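Local coordinates for protein cycloalternan-forming enzyme (Listeria monocytogenes serovar 1/2a, PDB 5F7U) that is a multidomain protein of glycoside hydrolase family 31, built round a TIM barrel, with bound glycans and magnesium ions, at residues Q756-V761 / S784-V789; L746-I751 / D790-F795; S605-F610 / T641-K646. The protein carries 1 engineered substitution. One frame throughout, in Å; residues are numbered along the deposited sequence.

Contact 1. Residues Q756-V761 / S784-V789. With GLC (alpha-D-glucopyranose), chain B; GLC (alpha-D-glucopyranose), chain C.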
loop_
_atom_site.group_PDB
_atom_site.type_symbol
_atom_site.label_atom_id
_atom_site.label_comp_id
_atom_site.label_asym_id
_atom_site.label_seq_id
_atom_site.Cartn_x
_atom_site.Cartn_y
_atom_site.Cartn_z
ATOM N N GLN A 756 14.371 -13.367 -15.796
ATOM C CA GLN A 756 13.364 -13.000 -16.779
ATOM C C GLN A 756 13.795 -11.780 -17.596
ATOM O O GLN A 756 14.288 -10.798 -17.033
ATOM C CB GLN A 756 12.043 -12.703 -16.071
ATOM C CG GLN A 756 10.932 -12.238 -17.005
ATOM C CD GLN A 756 9.617 -12.000 -16.277
ATOM O OE1 GLN A 756 9.592 -11.675 -15.091
ATOM N NE2 GLN A 756 8.519 -12.150 -16.995
ATOM N N THR A 757 13.635 -11.873 -18.912
ATOM C CA THR A 757 13.775 -10.719 -19.808
ATOM C C THR A 757 12.568 -10.537 -20.749
ATOM O O THR A 757 12.412 -9.480 -21.354
ATOM C CB THR A 757 15.071 -10.784 -20.642
ATOM O OG1 THR A 757 15.078 -12.001 -21.390
ATOM C CG2 THR A 757 16.337 -10.731 -19.758
ATOM N N GLU A 758 11.703 -11.540 -20.867
ATOM C CA GLU A 758 10.467 -11.348 -21.631
ATOM C C GLU A 758 9.315 -11.149 -20.656
ATOM O O GLU A 758 8.837 -12.112 -20.050
ATOM C CB GLU A 758 10.195 -12.512 -22.602
ATOM C CG GLU A 758 11.080 -12.505 -23.850
ATOM C CD GLU A 758 10.794 -11.339 -24.822
ATOM O OE1 GLU A 758 9.688 -10.725 -24.782
ATOM O OE2 GLU A 758 11.680 -11.040 -25.669
ATOM N N LYS A 759 8.897 -9.896 -20.504
ATOM C CA LYS A 759 7.924 -9.523 -19.472
ATOM C C LYS A 759 6.523 -9.421 -20.066
ATOM O O LYS A 759 6.295 -8.639 -20.995
ATOM C CB LYS A 759 8.338 -8.188 -18.830
ATOM C CG LYS A 759 7.305 -7.536 -17.902
ATOM C CD LYS A 759 7.087 -8.375 -16.642
ATOM C CE LYS A 759 6.147 -7.619 -15.711
ATOM N NZ LYS A 759 5.837 -8.388 -14.461
ATOM N N GLU A 760 5.585 -10.205 -19.526
ATOM C CA GLU A 760 4.176 -10.093 -19.926
ATOM C C GLU A 760 3.599 -8.868 -19.251
ATOM O O GLU A 760 3.836 -8.653 -18.048
ATOM C CB GLU A 760 3.386 -11.317 -19.466
ATOM C CG GLU A 760 3.592 -12.525 -20.348
ATOM C CD GLU A 760 2.770 -13.735 -19.906
ATOM O OE1 GLU A 760 1.951 -13.649 -18.963
ATOM O OE2 GLU A 760 2.959 -14.790 -20.502
ATOM N N VAL A 761 2.884 -8.041 -20.018
ATOM C CA VAL A 761 2.190 -6.882 -19.448
ATOM C C VAL A 761 0.744 -6.934 -19.898
ATOM O O VAL A 761 0.480 -6.910 -21.111
ATOM C CB VAL A 761 2.793 -5.530 -19.900
ATOM C CG1 VAL A 761 2.108 -4.377 -19.151
ATOM C CG2 VAL A 761 4.302 -5.482 -19.660
ATOM N N SER A 784 4.028 -8.967 -24.845
ATOM C CA SER A 784 5.355 -9.400 -24.394
ATOM C C SER A 784 6.331 -8.256 -24.628
ATOM O O SER A 784 6.511 -7.808 -25.758
ATOM C CB SER A 784 5.784 -10.662 -25.137
ATOM O OG SER A 784 7.011 -11.150 -24.620
ATOM N N TYR A 785 6.932 -7.765 -23.553
ATOM C CA TYR A 785 7.871 -6.647 -23.621
ATOM C C TYR A 785 9.272 -7.157 -23.313
ATOM O O TYR A 785 9.501 -7.766 -22.248
ATOM C CB TYR A 785 7.459 -5.575 -22.598
ATOM C CG TYR A 785 8.122 -4.207 -22.713
ATOM C CD1 TYR A 785 9.392 -3.982 -22.191
ATOM C CD2 TYR A 785 7.429 -3.113 -23.266
ATOM C CE1 TYR A 785 9.986 -2.719 -22.246
ATOM C CE2 TYR A 785 8.004 -1.852 -23.323
ATOM C CZ TYR A 785 9.282 -1.665 -22.816
ATOM O OH TYR A 785 9.863 -0.420 -22.859
ATOM N N TYR A 786 10.216 -6.932 -24.239
ATOM C CA TYR A 786 11.595 -7.312 -23.965
ATOM C C TYR A 786 12.215 -6.277 -23.028
ATOM O O TYR A 786 12.338 -5.092 -23.376
ATOM C CB TYR A 786 12.445 -7.454 -25.245
ATOM C CG TYR A 786 13.905 -7.723 -24.913
ATOM C CD1 TYR A 786 14.306 -8.964 -24.398
ATOM C CD2 TYR A 786 14.876 -6.727 -25.078
ATOM C CE1 TYR A 786 15.642 -9.211 -24.063
ATOM C CE2 TYR A 786 16.210 -6.960 -24.748
ATOM C CZ TYR A 786 16.585 -8.199 -24.249
ATOM O OH TYR A 786 17.904 -8.426 -23.954
ATOM N N ALA A 787 12.614 -6.741 -21.844
ATOM C CA ALA A 787 13.240 -5.855 -20.867
ATOM C C ALA A 787 14.518 -6.490 -20.347
ATOM O O ALA A 787 14.485 -7.425 -19.519
ATOM C CB ALA A 787 12.277 -5.568 -19.719
ATOM N N ASP A 788 15.653 -5.990 -20.826
ATOM C CA ASP A 788 16.923 -6.421 -20.252
ATOM C C ASP A 788 17.001 -5.899 -18.828
ATOM O O ASP A 788 16.078 -5.207 -18.367
ATOM C CB ASP A 788 18.124 -5.976 -21.112
ATOM C CG ASP A 788 18.358 -4.458 -21.112
ATOM O OD1 ASP A 788 17.959 -3.713 -20.183
ATOM O OD2 ASP A 788 19.002 -4.000 -22.078
ATOM N N VAL A 789 18.085 -6.223 -18.136
ATOM C CA VAL A 789 18.209 -5.953 -16.688
ATOM C C VAL A 789 18.123 -4.460 -16.319
ATOM O O VAL A 789 17.796 -4.122 -15.183
ATOM C CB VAL A 789 19.480 -6.648 -16.103
ATOM C CG1 VAL A 789 20.764 -5.982 -16.593
ATOM C CG2 VAL A 789 19.457 -6.690 -14.584
HETATM C C1 GLC B . 11.209 -1.775 -26.286
HETATM C C2 GLC B . 10.796 -3.166 -25.801
HETATM C C3 GLC B . 9.747 -3.746 -26.762
HETATM C C4 GLC B . 8.578 -2.765 -26.951
HETATM C C5 GLC B . 9.118 -1.419 -27.458
HETATM C C6 GLC B . 8.071 -0.330 -27.670
HETATM O O2 GLC B . 11.951 -4.013 -25.761
HETATM O O3 GLC B . 9.304 -5.030 -26.305
HETATM O O4 GLC B . 7.615 -3.284 -27.870
HETATM O O5 GLC B . 10.056 -0.936 -26.484
HETATM O O6 GLC B . 7.353 -0.118 -26.448
HETATM C C1 GLC C . 15.146 -6.619 -29.405
HETATM C C2 GLC C . 15.135 -5.471 -30.444
HETATM C C3 GLC C . 14.244 -4.286 -30.028
HETATM C C4 GLC C . 12.849 -4.897 -29.807
HETATM C C5 GLC C . 12.850 -5.970 -28.701
HETATM C C6 GLC C . 11.858 -7.092 -29.035
HETATM O O1 GLC C . 16.443 -6.819 -28.815
HETATM O O2 GLC C . 16.464 -5.073 -30.813
HETATM O O3 GLC C . 14.401 -3.233 -31.026
HETATM O O4 GLC C . 11.843 -3.933 -29.488
HETATM O O5 GLC C . 14.166 -6.459 -28.354
HETATM O O6 GLC C . 12.448 -8.341 -29.419
HETATM O O HOH W 1 9.127 -9.087 -27.212
#
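S784 donates a hydrogen bond to E758, OG lying 2.7 Å from OE1 and meeting the carboxylate on its anti side, 27° out of the plane. Both side chains project from the same face of the strand pair, and the glutamate reaches back because its chain bends at chi2 (-68°). Its other oxygen, OE2, sits 3.6 Å from CD1 of Y786; the two side chains cross at about a right angle, the carboxylate turned well away from parallel to the ring. Water 1 donates to OE1 and, over a longer gap, to S784 O. Beside E758, T757 runs alongside the Y786 ring, CB against CE1. The strands 758-763 and 781-786 form a two-stranded antiparallel sheet in the glycosyl hydrolase family 31 C-terminal domain, and the second supplies part of a glycan pocket. Y785 presents a ring face to one glucose, whose C2 stands 3.6 Å above the ring centre, the aromatic platform common in carbohydrate-binding sites. Y786 grips the same sugar by its backbone: its N donates to O3 at 3.0 Å, and O2 of this glucose donates to Y786 O at 2.6 Å. Behind these groups, K759 and Y785 exchange two backbone bonds, each 2.8 Å from N to O, and A787 N adds a nearly straight bond (173°) to T757 O. Farther out, D770 binds the Y785 hydroxyl as well as the sugar, while K759 NZ turns away to the carbonyls of P750 and E738.

Contact 2. Residues L746-I751 / D790-F795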
loop_
_atom_site.group_PDB
_atom_site.type_symbol
_atom_site.label_atom_id
_atom_site.label_comp_id
_atom_site.label_asym_id
_atom_site.label_seq_id
_atom_site.Cartn_x
_atom_site.Cartn_y
_atom_site.Cartn_z
ATOM N N LEU A 746 0.048 6.052 -15.182
ATOM C CA LEU A 746 1.196 5.224 -15.560
ATOM C C LEU A 746 0.941 3.800 -15.176
ATOM O O LEU A 746 0.539 3.527 -14.043
ATOM C CB LEU A 746 2.500 5.704 -14.919
ATOM C CG LEU A 746 2.991 7.112 -15.296
ATOM C CD1 LEU A 746 4.253 7.444 -14.491
ATOM C CD2 LEU A 746 3.221 7.232 -16.804
ATOM N N LEU A 747 1.129 2.909 -16.151
ATOM C CA LEU A 747 1.084 1.480 -15.882
ATOM C C LEU A 747 2.527 0.999 -15.781
ATOM O O LEU A 747 3.319 1.125 -16.748
ATOM C CB LEU A 747 0.295 0.740 -16.969
ATOM C CG LEU A 747 -0.083 -0.745 -16.744
ATOM C CD1 LEU A 747 -1.127 -1.141 -17.781
ATOM C CD2 LEU A 747 1.105 -1.710 -16.812
ATOM N N VAL A 748 2.886 0.457 -14.613
ATOM C CA VAL A 748 4.274 0.033 -14.371
ATOM C C VAL A 748 4.313 -1.487 -14.260
ATOM O O VAL A 748 3.533 -2.066 -13.515
ATOM C CB VAL A 748 4.836 0.641 -13.050
ATOM C CG1 VAL A 748 6.259 0.167 -12.779
ATOM C CG2 VAL A 748 4.781 2.159 -13.092
ATOM N N ALA A 749 5.277 -2.123 -14.936
ATOM C CA ALA A 749 5.381 -3.572 -14.920
ATOM C C ALA A 749 6.781 -4.047 -14.525
ATOM O O ALA A 749 7.601 -4.344 -15.383
ATOM C CB ALA A 749 4.942 -4.132 -16.277
ATOM N N PRO A 750 7.067 -4.114 -13.202
ATOM C CA PRO A 750 8.434 -4.488 -12.843
ATOM C C PRO A 750 8.702 -5.964 -13.128
ATOM O O PRO A 750 7.762 -6.759 -13.229
ATOM C CB PRO A 750 8.498 -4.195 -11.348
ATOM C CG PRO A 750 7.115 -4.393 -10.873
ATOM C CD PRO A 750 6.229 -3.887 -12.005
ATOM N N ILE A 751 9.971 -6.301 -13.316
ATOM C CA ILE A 751 10.357 -7.689 -13.546
ATOM C C ILE A 751 10.751 -8.237 -12.181
ATOM O O ILE A 751 11.790 -7.836 -11.614
ATOM C CB ILE A 751 11.519 -7.818 -14.569
ATOM C CG1 ILE A 751 11.048 -7.568 -16.008
ATOM C CG2 ILE A 751 12.065 -9.248 -14.568
ATOM C CD1 ILE A 751 10.742 -6.135 -16.383
ATOM N N ASP A 790 18.367 -3.583 -17.296
ATOM C CA ASP A 790 18.344 -2.148 -17.064
ATOM C C ASP A 790 17.025 -1.483 -17.412
ATOM O O ASP A 790 16.881 -0.275 -17.216
ATOM C CB ASP A 790 19.475 -1.497 -17.871
ATOM C CG ASP A 790 20.808 -2.086 -17.554
ATOM O OD1 ASP A 790 21.126 -2.183 -16.356
ATOM O OD2 ASP A 790 21.561 -2.436 -18.508
ATOM N N THR A 791 16.064 -2.279 -17.886
ATOM C CA THR A 791 14.841 -1.788 -18.541
ATOM C C THR A 791 13.595 -2.079 -17.711
ATOM O O THR A 791 13.422 -3.196 -17.200
ATOM C CB THR A 791 14.726 -2.445 -19.939
ATOM O OG1 THR A 791 15.864 -2.055 -20.723
ATOM C CG2 THR A 791 13.434 -2.064 -20.680
ATOM N N LEU A 792 12.718 -1.082 -17.620
ATOM C CA LEU A 792 11.444 -1.228 -16.901
ATOM C C LEU A 792 10.297 -0.812 -17.822
ATOM O O LEU A 792 10.242 0.349 -18.202
ATOM C CB LEU A 792 11.450 -0.304 -15.659
ATOM C CG LEU A 792 10.183 -0.230 -14.797
ATOM C CD1 LEU A 792 10.026 -1.499 -13.975
ATOM C CD2 LEU A 792 10.269 0.952 -13.858
ATOM N N PRO A 793 9.355 -1.722 -18.143
ATOM C CA PRO A 793 8.198 -1.304 -18.971
ATOM C C PRO A 793 7.305 -0.338 -18.191
ATOM O O PRO A 793 6.828 -0.686 -17.115
ATOM C CB PRO A 793 7.434 -2.616 -19.225
ATOM C CG PRO A 793 8.398 -3.712 -18.868
ATOM C CD PRO A 793 9.312 -3.157 -17.812
ATOM N N VAL A 794 7.119 0.876 -18.709
ATOM C CA VAL A 794 6.188 1.855 -18.110
ATOM C C VAL A 794 5.421 2.517 -19.249
ATOM O O VAL A 794 6.037 2.959 -20.216
ATOM C CB VAL A 794 6.886 2.947 -17.261
ATOM C CG1 VAL A 794 5.839 3.854 -16.614
ATOM C CG2 VAL A 794 7.744 2.338 -16.140
ATOM N N PHE A 795 4.094 2.585 -19.118
ATOM C CA PHE A 795 3.224 3.100 -20.181
ATOM C C PHE A 795 2.274 4.168 -19.668
ATOM O O PHE A 795 1.756 4.065 -18.546
ATOM C CB PHE A 795 2.379 1.977 -20.783
ATOM C CG PHE A 795 3.155 0.726 -21.090
ATOM C CD1 PHE A 795 3.423 -0.205 -20.081
ATOM C CD2 PHE A 795 3.620 0.473 -22.398
ATOM C CE1 PHE A 795 4.148 -1.358 -20.356
ATOM C CE2 PHE A 795 4.324 -0.696 -22.678
ATOM C CZ PHE A 795 4.591 -1.611 -21.654
#
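V748 and V794 both carry CG1 anti to the backbone N (chi1 178° and -176°), which lays the two side chains side by side, pointing the same way, with CG2 of V748 4.0 Å from CG1 of V794. The chain of I751 bends at chi2 (74°) and brings CD1 to the CD corner of P793, 3.6 Å away, the two side chains crossing at about a right angle. L792 does the converse from the other segment, bringing CD1 to 3.6 Å from P750 CA. On the face opposite the valines, L747 and F795 lie together, and L747 O sits at the edge of the phenylalanine ring, near its plane. That same oxygen accepts from F795 N, and L747 N returns a bond of 2.7 Å to F795 O. The third backbone bond, A749 N to P793 O at 3.0 Å, carries the pairing one step past the regular strands. P793 has no N-H to give back; its CD lies 3.2 Å from A749 O, a buried carbonyl for which the model offers no hydrogen-bonding partner. Nearly everything here is buried: A650 and M651 of helix 642-653 touch L792 and P750, while V761 of strand 758-763 packs against L747, A749 and F795. Strands 746-748 and 794-797 are central neighbours in a six-stranded antiparallel sheet, part of the beta-rich C-terminal domain that follows the TIM barrel in glycoside hydrolase family 31.

Contact 3. Residues S605-F610 / T641-K646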
loop_
_atom_site.group_PDB
_atom_site.type_symbol
_atom_site.label_atom_id
_atom_site.label_comp_id
_atom_site.label_asym_id
_atom_site.label_seq_id
_atom_site.Cartn_x
_atom_site.Cartn_y
_atom_site.Cartn_z
ATOM N N SER A 605 17.070 -10.522 0.784
ATOM C CA SER A 605 17.466 -10.063 -0.558
ATOM C C SER A 605 17.285 -11.174 -1.588
ATOM O O SER A 605 18.260 -11.723 -2.133
ATOM C CB SER A 605 18.902 -9.532 -0.536
ATOM O OG SER A 605 18.942 -8.344 0.252
ATOM N N THR A 606 16.027 -11.484 -1.873
ATOM C CA THR A 606 15.704 -12.484 -2.898
ATOM C C THR A 606 14.547 -12.001 -3.773
ATOM O O THR A 606 13.799 -11.102 -3.377
ATOM C CB THR A 606 15.272 -13.841 -2.300
ATOM O OG1 THR A 606 14.028 -13.665 -1.620
ATOM C CG2 THR A 606 16.306 -14.395 -1.330
ATOM N N PHE A 607 14.393 -12.638 -4.939
ATOM C CA PHE A 607 13.250 -12.344 -5.807
ATOM C C PHE A 607 11.931 -12.784 -5.172
ATOM O O PHE A 607 10.920 -12.102 -5.318
ATOM C CB PHE A 607 13.448 -12.953 -7.196
ATOM C CG PHE A 607 14.223 -12.071 -8.125
ATOM C CD1 PHE A 607 13.587 -11.027 -8.789
ATOM C CD2 PHE A 607 15.597 -12.260 -8.330
ATOM C CE1 PHE A 607 14.292 -10.199 -9.657
ATOM C CE2 PHE A 607 16.313 -11.430 -9.206
ATOM C CZ PHE A 607 15.647 -10.398 -9.859
ATOM N N ASP A 608 11.934 -13.908 -4.452
ATOM C CA ASP A 608 10.725 -14.309 -3.711
ATOM C C ASP A 608 10.278 -13.213 -2.729
ATOM O O ASP A 608 9.077 -12.901 -2.614
ATOM C CB ASP A 608 10.956 -15.652 -2.985
ATOM C CG ASP A 608 10.857 -16.864 -3.909
ATOM O OD1 ASP A 608 10.419 -16.757 -5.077
ATOM O OD2 ASP A 608 11.231 -17.969 -3.464
ATOM N N SER A 609 11.236 -12.611 -2.028
ATOM C CA SER A 609 10.893 -11.528 -1.101
ATOM C C SER A 609 10.385 -10.293 -1.844
ATOM O O SER A 609 9.449 -9.657 -1.390
ATOM C CB SER A 609 12.076 -11.132 -0.203
ATOM O OG SER A 609 12.465 -12.260 0.581
ATOM N N PHE A 610 11.019 -9.978 -2.972
ATOM C CA PHE A 610 10.608 -8.845 -3.836
ATOM C C PHE A 610 9.140 -9.058 -4.220
ATOM O O PHE A 610 8.323 -8.130 -4.091
ATOM C CB PHE A 610 11.539 -8.842 -5.058
ATOM C CG PHE A 610 11.359 -7.693 -6.043
ATOM C CD1 PHE A 610 10.536 -6.589 -5.808
ATOM C CD2 PHE A 610 12.128 -7.731 -7.224
ATOM C CE1 PHE A 610 10.438 -5.562 -6.752
ATOM C CE2 PHE A 610 12.046 -6.705 -8.174
ATOM C CZ PHE A 610 11.202 -5.611 -7.927
ATOM N N THR A 641 22.091 -9.943 -5.673
ATOM C CA THR A 641 22.818 -9.987 -6.930
ATOM C C THR A 641 22.615 -8.645 -7.636
ATOM O O THR A 641 21.673 -7.904 -7.320
ATOM C CB THR A 641 22.270 -11.097 -7.835
ATOM O OG1 THR A 641 20.882 -10.840 -8.092
ATOM C CG2 THR A 641 22.384 -12.463 -7.145
ATOM N N ALA A 642 23.463 -8.363 -8.623
ATOM C CA ALA A 642 23.332 -7.136 -9.410
ATOM C C ALA A 642 21.986 -7.098 -10.115
ATOM O O ALA A 642 21.339 -6.034 -10.195
ATOM C CB ALA A 642 24.472 -7.022 -10.409
ATOM N N GLU A 643 21.558 -8.265 -10.600
ATOM C CA GLU A 643 20.255 -8.397 -11.261
ATOM C C GLU A 643 19.123 -8.003 -10.317
ATOM O O GLU A 643 18.284 -7.169 -10.655
ATOM C CB GLU A 643 20.049 -9.843 -11.735
ATOM C CG GLU A 643 18.733 -10.029 -12.492
ATOM C CD GLU A 643 18.366 -11.484 -12.708
ATOM O OE1 GLU A 643 17.357 -11.732 -13.399
ATOM O OE2 GLU A 643 19.085 -12.380 -12.204
ATOM N N LEU A 644 19.089 -8.599 -9.123
ATOM C CA LEU A 644 18.036 -8.234 -8.161
ATOM C C LEU A 644 18.114 -6.748 -7.815
ATOM O O LEU A 644 17.080 -6.073 -7.751
ATOM C CB LEU A 644 18.106 -9.076 -6.875
ATOM C CG LEU A 644 17.093 -8.684 -5.775
ATOM C CD1 LEU A 644 15.620 -8.785 -6.218
ATOM C CD2 LEU A 644 17.290 -9.550 -4.550
ATOM N N TYR A 645 19.329 -6.257 -7.571
ATOM C CA TYR A 645 19.488 -4.866 -7.178
ATOM C C TYR A 645 18.896 -3.940 -8.263
ATOM O O TYR A 645 18.181 -2.992 -7.938
ATOM C CB TYR A 645 20.948 -4.534 -6.878
ATOM C CG TYR A 645 21.086 -3.184 -6.205
ATOM C CD1 TYR A 645 20.942 -3.066 -4.819
ATOM C CD2 TYR A 645 21.324 -2.020 -6.961
ATOM C CE1 TYR A 645 21.048 -1.842 -4.197
ATOM C CE2 TYR A 645 21.422 -0.784 -6.338
ATOM C CZ TYR A 645 21.276 -0.706 -4.960
ATOM O OH TYR A 645 21.379 0.510 -4.322
ATOM N N LYS A 646 19.187 -4.239 -9.530
ATOM C CA LYS A 646 18.723 -3.418 -10.658
ATOM C C LYS A 646 17.205 -3.496 -10.832
ATOM O O LYS A 646 16.538 -2.470 -11.064
ATOM C CB LYS A 646 19.440 -3.829 -11.961
ATOM C CG LYS A 646 20.878 -3.352 -12.036
ATOM C CD LYS A 646 21.451 -3.731 -13.391
ATOM C CE LYS A 646 22.817 -3.095 -13.643
ATOM N NZ LYS A 646 23.225 -3.484 -15.029
HETATM O O HOH W 2 19.885 -11.855 -4.646
#
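The first turns of two helices, 607-622 and 642-653, come side by side here, F607 and L644 being the nearest residues with their CA atoms 6.7 Å apart. L644 fills the gap with both of its methyl branches. CD1 stands almost exactly over the centre of the F607 ring, 3.8 Å from the centroid and 3° off the ring normal, a clear CH-pi contact. The same methyl also meets CD2 of F610, so one branch touches two phenylalanines of the neighbouring helix. CG of L644 lies anti to the backbone N (chi1 176°), and from there the other branch, CD2, turns to the peptide ahead of the first helix, 3.4 Å from S605 C. F607 extends far enough that its tip, CZ, reaches 3.6 Å from L644 CA, and the carboxylate carbon of E643 approaches the same end of the ring obliquely. Both helices belong to the TIM-barrel domain, where each follows a strand of the parallel barrel, 597-599 and 628-631 respectively. Their N termini are finished alike, by threonine N-caps: T606 OG1 accepts from S609 N, and T641 OG1 accepts from L644 N, 3.0 Å apart at 168°. The second cap holds the backbone N of L644, the residue whose side chain meets both phenylalanines. Water 2 bridges the segments, donating to S605 O and accepting from T641 N. One turn further along helix 642-653, R647 is touched by both F607 and F610; W630 lays its ring nearly parallel to that of F610, and E643 OE1 takes the backbone N-H of G755.

Overall arrangement
From the N terminus, contact 3 closes first, a 30-residue loop within the TIM barrel that takes in most of helix 607-622 and strand 628-631. The chain then enters the C-terminal beta domain, where contact 2 opens at 746-751 and contact 1 at 756-761; contact 1 closes at 784-789 and contact 2 at 790-795, so contact 1 is nested inside contact 2. These two also pack together, Y785 against P793 and F795, joining the two-stranded sheet to the six-stranded one. Contact 3 is in series with both, yet the domains meet in space: K646 forms a salt bridge with D790, V789 rests on E643 and K646, and I751 O touches F610.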